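Local coordinates for protein Xaa-Pro Dipeptidase (Alteromonas macleodii, PDB 2QS8) that probably acts as a metal-dependent carboxypeptidase or dipeptidase of the amidohydrolase superfamily, hydrolysing short peptides to release their C-terminal amino acid, at residues F107-Q112 / R136-G141; I323-D328 / I355-M360; K339-M344 / E392-L397. All coordinates share one frame; numbering follows the deposited sequence.

Contact 1 (F107-Q112 / R136-G141); sequences FTTVRQ and RIFAAG
Val110 and Phe138 lie on neighbouring parallel strands, 107-112 and 136-139, whose axes approach to 4.7 Å with their directions 20° apart. The backbone ladder alternates as a parallel pair requires. Arg136 N donates to Thr108 O, Val110 N to Arg136 O at 2.9 Å, Phe138 N to Val110 O at 3.1 Å, and Gln112 N to Phe138 O. Just past the second strand, Ala140 N still reaches Gln112 O. Three CA-H groups add to the pairing: Thr109 CA and Arg111 CA lie near the oxygens of Arg136 and Phe138, respectively, and Ala139 CA near Gln112 O.

On the face carrying Thr109, Arg111, Arg136 and Phe138, Thr109 uses both branches. Thr109 OG1 sits 3.5 Å from Arg136 CD, so it meets the aliphatic part of that side chain. With chi1 -62° setting OG1 beside the backbone N, the methyl is left anti to that N and comes in the ring plane to the edge of Phe138, Thr109 CG2 3.7 Å from Phe138 CE1. Arg136 runs extended from CG to NE and forms salt bridges with Asp382 and Asp406. On the other face Val110 and Ile137 lie side by side, Val110 CG2 4.0 Å from Ile137 CG1.

Arg111 turns its end away at chi3 (64°): its NE donates to Met68 O, and it forms a salt bridge with Glu254 and a cation-pi contact with Trp231. This is a beta-alpha-beta crossover of the TIM barrel: helix 119-128 links the strands and packs on Ile137, Gln112 and Ala139, while strand 60-67 pairs with strand 107-112.

Contact 2 (I323-D328 / I355-M360); sequences IAFGTD and IQSATM. With MET (methionine), chain D.
The segment that leads to the active site, 323-328, meets the tail of helix 351-357 where Phe325 touches Ser357 and Ala358; at its other end Asp328 belongs to both the magnesium site and the methionine pocket. Phe325 N donates an almost straight bond (171° at the hydrogen) to Ser357 O at 2.8 Å. The donor stands above the carbonyl plane, 49° out of it, and Ala324 CA adds a longer CA-H contact to the same oxygen. Beside this bond, Phe325 CB presses on Ala358 CB at 3.4 Å. CG lies anti to the backbone N (chi1 -168°), which carries the ring away from the bond, with Ser357 OG near its edge. That hydroxyl is hydrogen-bonded to Ala354 O.

Backbone bonds to Tyr274 and Met68 also hold segment 323-328, consistent with the last strand position of the amidohydrolase TIM barrel, which ends in a metal-binding aspartate. Asp328 OD2 accepts from the amino N of the bound methionine at 3.0 Å, while His69 and His71 complete the metal site.

Near the C-terminal end of helix 351-357, Ile355 O takes two donors from opposite faces of its plane: Thr359 OG1 at 2.8 Å and Ala358 N at 3.2 Å.

Contact 3 (K339-M344 / E392-L397); sequences KEFVYM and EDISVL
Phe341 and Val342, on one side of helix 339-346, pack against Ile394, Ser395 and Leu397 of a 3-10 turn. This is an apolar join between a helix of the TIM barrel and the connection that runs from strand 383-386 to strand 400-405. No hydrogen bond crosses it.

Phe341 carries most of the contact. Its first torsion (chi1 -74°) places CG beside the backbone N, and the ring then projects to the turn, with the aliphatic ends of Leu397 and Ile394 on the same side of its plane. Leu397 comes over that face: CD1 lies 3.9 Å from the ring centroid and 28° off the normal, a CH-pi contact, and 3.5 Å from Phe341 CD2, the nearest ring atom. The two side chains cross at about a right angle, so Leu397 presents a methyl to the ring rather than lying along it. Ile394 also crosses Phe341 nearly at right angles, but works at the root of the side chain. Its CD1 is 3.4 Å from Phe341 CB and 3.6 Å from CG, approaching the ring obliquely.

The reach of Ile394 follows from a stretched ethyl branch, CG1 anti to the backbone N and chi2 165°. CG2 consequently stands between backbone N and carbonyl carbon, where it touches the helix backbone at Val342 N, 3.8 Å away. Ile394 also touches Ala354 and Ile355 of helix 351-357, so it meets both of two successive helices.

Val342 adds a second, lighter patch: its CG2 meets Ser395 CB at 3.7 Å. Ser395 gives its carbon to the helix, and its OG donates to Asp393 OD1 at 2.7 Å from above the carboxylate plane.

In the fold
From the N terminus, contact 1 comes first: it closes the loop from strand 107-112 through helix 119-128 to strand 136-139, and is complete long before the others begin. Contacts 2 and 3 cross, since their segments alternate: 323-328, then 339-344, 355-360 and 392-397. Contact 2 closes the 26-residue connection through helix 339-346, joining the segment bearing Asp328 to the end of helix 351-357. Contact 3 closes a 47-residue one that runs past strand 383-386, tying helix 339-346 to the turn before strand 400-405. Phe325 links all three, its ring meeting Phe107 and Phe341, each with planes about 30° apart.

Contact 1 (F107-Q112 / R136-G141)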
loop_
_atom_site.group_PDB
_atom_site.type_symbol
_atom_site.label_atom_id
_atom_site.label_comp_id
_atom_site.label_asym_id
_atom_site.label_seq_id
_atom_site.Cartn_x
_atom_site.Cartn_y
_atom_site.Cartn_z
ATOM N N PHE A 107 -27.010 -31.077 -16.555
ATOM C CA PHE A 107 -26.704 -30.035 -15.578
ATOM C C PHE A 107 -27.246 -28.683 -16.027
ATOM O O PHE A 107 -26.687 -28.021 -16.901
ATOM C CB PHE A 107 -25.201 -29.978 -15.307
ATOM C CG PHE A 107 -24.690 -31.184 -14.574
ATOM C CD1 PHE A 107 -24.533 -32.400 -15.231
ATOM C CD2 PHE A 107 -24.431 -31.126 -13.210
ATOM C CE1 PHE A 107 -24.130 -33.538 -14.536
ATOM C CE2 PHE A 107 -24.030 -32.255 -12.515
ATOM C CZ PHE A 107 -23.879 -33.464 -13.180
ATOM N N THR A 108 -28.356 -28.297 -15.404
ATOM C CA THR A 108 -29.052 -27.056 -15.711
ATOM C C THR A 108 -28.496 -25.840 -14.971
ATOM O O THR A 108 -28.766 -24.700 -15.335
ATOM C CB THR A 108 -30.558 -27.217 -15.403
ATOM O OG1 THR A 108 -30.729 -27.749 -14.081
ATOM C CG2 THR A 108 -31.205 -28.147 -16.431
ATOM N N THR A 109 -27.726 -26.079 -13.922
ATOM C CA THR A 109 -27.131 -24.988 -13.179
ATOM C C THR A 109 -25.703 -25.375 -12.823
ATOM O O THR A 109 -25.452 -26.512 -12.428
ATOM C CB THR A 109 -27.902 -24.673 -11.860
ATOM O OG1 THR A 109 -29.239 -24.265 -12.156
ATOM C CG2 THR A 109 -27.217 -23.534 -11.100
ATOM N N VAL A 110 -24.770 -24.439 -12.983
ATOM C CA VAL A 110 -23.375 -24.691 -12.641
ATOM C C VAL A 110 -22.761 -23.461 -11.991
ATOM O O VAL A 110 -23.241 -22.344 -12.170
ATOM C CB VAL A 110 -22.503 -25.057 -13.887
ATOM C CG1 VAL A 110 -23.017 -26.329 -14.540
ATOM C CG2 VAL A 110 -22.506 -23.914 -14.895
ATOM N N ARG A 111 -21.707 -23.688 -11.219
ATOM C CA ARG A 111 -20.977 -22.613 -10.581
ATOM C C ARG A 111 -19.567 -22.627 -11.205
ATOM O O ARG A 111 -18.788 -23.550 -10.944
ATOM C CB ARG A 111 -20.882 -22.845 -9.062
ATOM C CG ARG A 111 -20.299 -21.667 -8.282
ATOM C CD ARG A 111 -20.159 -21.943 -6.771
ATOM N NE ARG A 111 -19.218 -23.023 -6.495
ATOM C CZ ARG A 111 -18.692 -23.279 -5.306
ATOM N NH1 ARG A 111 -19.016 -22.533 -4.258
ATOM N NH2 ARG A 111 -17.813 -24.259 -5.169
ATOM N N GLN A 112 -19.257 -21.650 -12.059
ATOM C CA GLN A 112 -17.922 -21.576 -12.651
ATOM C C GLN A 112 -17.029 -20.859 -11.642
ATOM O O GLN A 112 -17.248 -19.690 -11.316
ATOM C CB GLN A 112 -17.918 -20.779 -13.956
ATOM C CG GLN A 112 -16.511 -20.642 -14.536
ATOM C CD GLN A 112 -16.400 -21.176 -15.951
ATOM O OE1 GLN A 112 -17.111 -22.108 -16.332
ATOM N NE2 GLN A 112 -15.496 -20.602 -16.729
ATOM N N ARG A 136 -27.776 -22.414 -16.121
ATOM C CA ARG A 136 -27.818 -21.173 -15.354
ATOM C C ARG A 136 -26.394 -21.089 -14.805
ATOM O O ARG A 136 -25.931 -22.016 -14.139
ATOM C CB ARG A 136 -28.811 -21.269 -14.194
ATOM C CG ARG A 136 -30.268 -21.350 -14.612
ATOM C CD ARG A 136 -31.174 -21.648 -13.414
ATOM N NE ARG A 136 -32.516 -22.019 -13.854
ATOM C CZ ARG A 136 -33.428 -21.164 -14.308
ATOM N NH1 ARG A 136 -33.159 -19.866 -14.382
ATOM N NH2 ARG A 136 -34.605 -21.608 -14.710
ATOM N N ILE A 137 -25.701 -19.996 -15.096
ATOM C CA ILE A 137 -24.327 -19.858 -14.644
ATOM C C ILE A 137 -24.121 -18.840 -13.536
ATOM O O ILE A 137 -24.614 -17.722 -13.602
ATOM C CB ILE A 137 -23.392 -19.468 -15.811
ATOM C CG1 ILE A 137 -23.444 -20.535 -16.913
ATOM C CG2 ILE A 137 -21.961 -19.291 -15.292
ATOM C CD1 ILE A 137 -22.560 -20.212 -18.122
ATOM N N PHE A 138 -23.384 -19.250 -12.512
ATOM C CA PHE A 138 -23.034 -18.386 -11.403
ATOM C C PHE A 138 -21.509 -18.388 -11.430
ATOM O O PHE A 138 -20.854 -19.408 -11.171
ATOM C CB PHE A 138 -23.609 -18.932 -10.106
ATOM C CG PHE A 138 -25.109 -18.880 -10.061
ATOM C CD1 PHE A 138 -25.871 -19.966 -10.455
ATOM C CD2 PHE A 138 -25.767 -17.719 -9.649
ATOM C CE1 PHE A 138 -27.260 -19.905 -10.443
ATOM C CE2 PHE A 138 -27.167 -17.654 -9.632
ATOM C CZ PHE A 138 -27.907 -18.750 -10.029
ATOM N N ALA A 139 -20.952 -17.232 -11.771
ATOM C CA ALA A 139 -19.516 -17.097 -11.940
ATOM C C ALA A 139 -18.758 -16.332 -10.878
ATOM O O ALA A 139 -19.292 -15.443 -10.216
ATOM C CB ALA A 139 -19.244 -16.493 -13.299
ATOM N N ALA A 140 -17.487 -16.685 -10.739
ATOM C CA ALA A 140 -16.609 -16.047 -9.778
ATOM C C ALA A 140 -15.592 -15.155 -10.505
ATOM O O ALA A 140 -14.835 -14.417 -9.871
ATOM C CB ALA A 140 -15.887 -17.104 -8.968
ATOM N N GLY A 141 -15.598 -15.217 -11.836
ATOM C CA GLY A 141 -14.646 -14.441 -12.602
ATOM C C GLY A 141 -13.221 -14.922 -12.339
ATOM O O GLY A 141 -12.974 -16.124 -12.196
#

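Contact 2 (I323-D328 / I355-M360)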
loop_
_atom_site.group_PDB
_atom_site.type_symbol
_atom_site.label_atom_id
_atom_site.label_comp_id
_atom_site.label_asym_id
_atom_site.label_seq_id
_atom_site.Cartn_x
_atom_site.Cartn_y
_atom_site.Cartn_z
ATOM N N ILE A 323 -21.668 -31.911 2.062
ATOM C CA ILE A 323 -21.101 -32.130 0.747
ATOM C C ILE A 323 -22.011 -31.691 -0.390
ATOM O O ILE A 323 -23.207 -31.984 -0.396
ATOM C CB ILE A 323 -20.755 -33.630 0.560
ATOM C CG1 ILE A 323 -19.568 -33.997 1.460
ATOM C CG2 ILE A 323 -20.462 -33.933 -0.897
ATOM C CD1 ILE A 323 -19.188 -35.471 1.445
ATOM N N ALA A 324 -21.425 -30.977 -1.351
ATOM C CA ALA A 324 -22.147 -30.508 -2.528
ATOM C C ALA A 324 -21.377 -30.981 -3.764
ATOM O O ALA A 324 -20.142 -30.961 -3.781
ATOM C CB ALA A 324 -22.257 -28.987 -2.518
ATOM N N PHE A 325 -22.118 -31.407 -4.783
ATOM C CA PHE A 325 -21.556 -31.915 -6.034
ATOM C C PHE A 325 -20.640 -30.931 -6.800
ATOM O O PHE A 325 -21.038 -29.804 -7.107
ATOM C CB PHE A 325 -22.704 -32.346 -6.949
ATOM C CG PHE A 325 -22.268 -33.147 -8.134
ATOM C CD1 PHE A 325 -22.203 -34.531 -8.059
ATOM C CD2 PHE A 325 -21.954 -32.524 -9.334
ATOM C CE1 PHE A 325 -21.840 -35.283 -9.162
ATOM C CE2 PHE A 325 -21.590 -33.267 -10.437
ATOM C CZ PHE A 325 -21.533 -34.652 -10.354
ATOM N N GLY A 326 -19.431 -31.389 -7.118
ATOM C CA GLY A 326 -18.464 -30.583 -7.847
ATOM C C GLY A 326 -17.406 -31.460 -8.505
ATOM O O GLY A 326 -16.806 -32.300 -7.844
ATOM N N THR A 327 -17.139 -31.235 -9.784
ATOM C CA THR A 327 -16.207 -32.084 -10.531
ATOM C C THR A 327 -14.848 -31.510 -10.979
ATOM O O THR A 327 -13.884 -32.253 -11.163
ATOM C CB THR A 327 -16.902 -32.600 -11.798
ATOM O OG1 THR A 327 -17.047 -31.516 -12.722
ATOM C CG2 THR A 327 -18.308 -33.119 -11.459
ATOM N N ASP A 328 -14.790 -30.196 -11.158
ATOM C CA ASP A 328 -13.597 -29.521 -11.643
ATOM C C ASP A 328 -13.441 -29.869 -13.127
ATOM O O ASP A 328 -12.326 -30.066 -13.634
ATOM C CB ASP A 328 -12.340 -29.925 -10.856
ATOM C CG ASP A 328 -11.191 -28.923 -11.023
ATOM O OD1 ASP A 328 -11.363 -27.894 -11.711
ATOM O OD2 ASP A 328 -10.104 -29.151 -10.454
ATOM N N ILE A 355 -27.292 -37.991 -5.403
ATOM C CA ILE A 355 -28.163 -37.179 -6.242
ATOM C C ILE A 355 -28.649 -35.937 -5.489
ATOM O O ILE A 355 -28.821 -34.873 -6.079
ATOM C CB ILE A 355 -29.381 -37.977 -6.728
ATOM C CG1 ILE A 355 -28.910 -39.153 -7.577
ATOM C CG2 ILE A 355 -30.294 -37.083 -7.546
ATOM C CD1 ILE A 355 -30.003 -40.097 -7.993
ATOM N N GLN A 356 -28.861 -36.078 -4.182
ATOM C CA GLN A 356 -29.324 -34.948 -3.387
ATOM C C GLN A 356 -28.211 -33.912 -3.238
ATOM O O GLN A 356 -28.479 -32.727 -3.045
ATOM C CB GLN A 356 -29.822 -35.423 -2.011
ATOM C CG GLN A 356 -30.988 -36.403 -2.114
ATOM C CD GLN A 356 -31.622 -36.740 -0.779
ATOM O OE1 GLN A 356 -30.937 -37.008 0.199
ATOM N NE2 GLN A 356 -32.949 -36.745 -0.745
ATOM N N SER A 357 -26.962 -34.358 -3.355
ATOM C CA SER A 357 -25.837 -33.450 -3.232
ATOM C C SER A 357 -25.663 -32.605 -4.494
ATOM O O SER A 357 -24.936 -31.620 -4.483
ATOM C CB SER A 357 -24.544 -34.223 -2.963
ATOM O OG SER A 357 -24.013 -34.737 -4.168
ATOM N N ALA A 358 -26.326 -32.993 -5.577
ATOM C CA ALA A 358 -26.230 -32.258 -6.833
ATOM C C ALA A 358 -27.537 -31.540 -7.144
ATOM O O ALA A 358 -27.704 -30.985 -8.227
ATOM C CB ALA A 358 -25.878 -33.202 -7.958
ATOM N N THR A 359 -28.457 -31.556 -6.186
ATOM C CA THR A 359 -29.751 -30.904 -6.344
ATOM C C THR A 359 -30.026 -29.895 -5.214
ATOM O O THR A 359 -29.881 -28.688 -5.403
ATOM C CB THR A 359 -30.899 -31.955 -6.414
ATOM O OG1 THR A 359 -30.738 -32.929 -5.377
ATOM C CG2 THR A 359 -30.881 -32.661 -7.743
HETATM N N MSE A 360 -30.408 -30.392 -4.041
HETATM C CA MSE A 360 -30.693 -29.528 -2.892
HETATM C C MSE A 360 -29.443 -29.001 -2.183
HETATM O O MSE A 360 -29.416 -27.863 -1.711
HETATM C CB MSE A 360 -31.574 -30.271 -1.870
HETATM C CG MSE A 360 -33.028 -30.424 -2.305
HETATM SE SE MSE A 360 -33.708 -28.613 -2.598
HETATM C CE MSE A 360 -33.493 -27.825 -0.796
HETATM N N MET D . -7.385 -27.949 -10.414
HETATM C CA MET D . -6.843 -28.614 -9.192
HETATM C C MET D . -5.368 -28.289 -8.974
HETATM O O MET D . -4.913 -28.393 -7.817
HETATM C CB MET D . -7.009 -30.128 -9.312
HETATM C CG MET D . -6.549 -30.875 -8.090
HETATM S SD MET D . -6.966 -32.580 -8.200
HETATM C CE MET D . -8.725 -32.469 -8.041
HETATM O OXT MET D . -4.689 -27.943 -9.966
#

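Contact 3 (K339-M344 / E392-L397)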
loop_
_atom_site.group_PDB
_atom_site.type_symbol
_atom_site.label_atom_id
_atom_site.label_comp_id
_atom_site.label_asym_id
_atom_site.label_seq_id
_atom_site.Cartn_x
_atom_site.Cartn_y
_atom_site.Cartn_z
ATOM N N LYS A 339 -19.652 -38.946 -14.216
ATOM C CA LYS A 339 -18.712 -39.883 -13.604
ATOM C C LYS A 339 -18.478 -39.589 -12.124
ATOM O O LYS A 339 -18.165 -40.499 -11.349
ATOM C CB LYS A 339 -17.376 -39.857 -14.345
ATOM C CG LYS A 339 -17.485 -40.261 -15.797
ATOM C CD LYS A 339 -16.125 -40.255 -16.469
ATOM C CE LYS A 339 -16.232 -40.589 -17.946
ATOM N NZ LYS A 339 -14.880 -40.655 -18.564
ATOM N N GLU A 340 -18.625 -38.321 -11.742
ATOM C CA GLU A 340 -18.447 -37.909 -10.356
ATOM C C GLU A 340 -19.403 -38.679 -9.427
ATOM O O GLU A 340 -19.045 -39.010 -8.293
ATOM C CB GLU A 340 -18.685 -36.400 -10.230
ATOM C CG GLU A 340 -18.433 -35.784 -8.849
ATOM C CD GLU A 340 -16.964 -35.793 -8.428
ATOM O OE1 GLU A 340 -16.090 -36.081 -9.276
ATOM O OE2 GLU A 340 -16.688 -35.503 -7.240
ATOM N N PHE A 341 -20.615 -38.950 -9.909
ATOM C CA PHE A 341 -21.612 -39.692 -9.140
ATOM C C PHE A 341 -21.092 -41.095 -8.847
ATOM O O PHE A 341 -21.131 -41.562 -7.708
ATOM C CB PHE A 341 -22.930 -39.816 -9.912
ATOM C CG PHE A 341 -23.727 -38.548 -9.978
ATOM C CD1 PHE A 341 -24.139 -37.905 -8.821
ATOM C CD2 PHE A 341 -24.063 -37.994 -11.206
ATOM C CE1 PHE A 341 -24.865 -36.725 -8.894
ATOM C CE2 PHE A 341 -24.788 -36.817 -11.288
ATOM C CZ PHE A 341 -25.190 -36.181 -10.133
ATOM N N VAL A 342 -20.605 -41.764 -9.887
ATOM C CA VAL A 342 -20.090 -43.113 -9.734
ATOM C C VAL A 342 -18.932 -43.151 -8.736
ATOM O O VAL A 342 -18.788 -44.115 -7.980
ATOM C CB VAL A 342 -19.617 -43.671 -11.084
ATOM C CG1 VAL A 342 -19.226 -45.141 -10.927
ATOM C CG2 VAL A 342 -20.708 -43.488 -12.129
ATOM N N TYR A 343 -18.113 -42.101 -8.735
ATOM C CA TYR A 343 -16.980 -42.027 -7.819
ATOM C C TYR A 343 -17.447 -41.821 -6.387
ATOM O O TYR A 343 -16.891 -42.403 -5.459
ATOM C CB TYR A 343 -16.027 -40.894 -8.225
ATOM C CG TYR A 343 -15.104 -41.229 -9.378
ATOM C CD1 TYR A 343 -14.187 -42.278 -9.277
ATOM C CD2 TYR A 343 -15.106 -40.466 -10.549
ATOM C CE1 TYR A 343 -13.298 -42.557 -10.300
ATOM C CE2 TYR A 343 -14.214 -40.738 -11.588
ATOM C CZ TYR A 343 -13.314 -41.784 -11.451
ATOM O OH TYR A 343 -12.412 -42.054 -12.456
HETATM N N MSE A 344 -18.474 -40.999 -6.208
HETATM C CA MSE A 344 -19.002 -40.726 -4.885
HETATM C C MSE A 344 -19.594 -41.972 -4.264
HETATM O O MSE A 344 -19.442 -42.211 -3.065
HETATM C CB MSE A 344 -20.055 -39.632 -4.972
HETATM C CG MSE A 344 -19.457 -38.331 -5.417
HETATM SE SE MSE A 344 -20.831 -36.986 -5.542
HETATM C CE MSE A 344 -20.731 -36.176 -3.764
ATOM N N GLU A 392 -30.142 -47.624 -8.512
ATOM C CA GLU A 392 -29.572 -48.961 -8.633
ATOM C C GLU A 392 -28.246 -48.980 -9.397
ATOM O O GLU A 392 -27.423 -49.878 -9.222
ATOM C CB GLU A 392 -30.563 -49.901 -9.324
ATOM C CG GLU A 392 -31.943 -49.939 -8.679
ATOM C CD GLU A 392 -32.814 -51.066 -9.221
ATOM O OE1 GLU A 392 -32.817 -51.281 -10.456
ATOM O OE2 GLU A 392 -33.502 -51.729 -8.411
ATOM N N ASP A 393 -28.056 -47.989 -10.253
ATOM C CA ASP A 393 -26.838 -47.871 -11.047
ATOM C C ASP A 393 -26.777 -46.421 -11.521
ATOM O O ASP A 393 -27.220 -46.089 -12.620
ATOM C CB ASP A 393 -26.889 -48.840 -12.230
ATOM C CG ASP A 393 -25.671 -48.739 -13.128
ATOM O OD1 ASP A 393 -24.611 -48.271 -12.656
ATOM O OD2 ASP A 393 -25.774 -49.143 -14.308
ATOM N N ILE A 394 -26.235 -45.569 -10.657
ATOM C CA ILE A 394 -26.126 -44.145 -10.917
ATOM C C ILE A 394 -25.361 -43.794 -12.190
ATOM O O ILE A 394 -25.488 -42.680 -12.700
ATOM C CB ILE A 394 -25.497 -43.424 -9.702
ATOM C CG1 ILE A 394 -25.852 -41.938 -9.738
ATOM C CG2 ILE A 394 -23.979 -43.604 -9.701
ATOM C CD1 ILE A 394 -25.599 -41.230 -8.419
ATOM N N SER A 395 -24.578 -44.739 -12.710
ATOM C CA SER A 395 -23.828 -44.480 -13.938
ATOM C C SER A 395 -24.788 -44.339 -15.120
ATOM O O SER A 395 -24.389 -43.939 -16.213
ATOM C CB SER A 395 -22.823 -45.604 -14.224
ATOM O OG SER A 395 -23.463 -46.796 -14.640
ATOM N N VAL A 396 -26.055 -44.668 -14.894
ATOM C CA VAL A 396 -27.046 -44.560 -15.951
ATOM C C VAL A 396 -27.244 -43.079 -16.270
ATOM O O VAL A 396 -27.763 -42.722 -17.330
ATOM C CB VAL A 396 -28.406 -45.202 -15.521
ATOM C CG1 VAL A 396 -29.090 -44.347 -14.466
ATOM C CG2 VAL A 396 -29.304 -45.372 -16.728
ATOM N N LEU A 397 -26.811 -42.217 -15.353
ATOM C CA LEU A 397 -26.952 -40.778 -15.539
ATOM C C LEU A 397 -26.118 -40.246 -16.699
ATOM O O LEU A 397 -26.188 -39.066 -17.033
ATOM C CB LEU A 397 -26.610 -40.036 -14.243
ATOM C CG LEU A 397 -27.711 -40.059 -13.174
ATOM C CD1 LEU A 397 -27.209 -39.434 -11.891
ATOM C CD2 LEU A 397 -28.938 -39.310 -13.685
#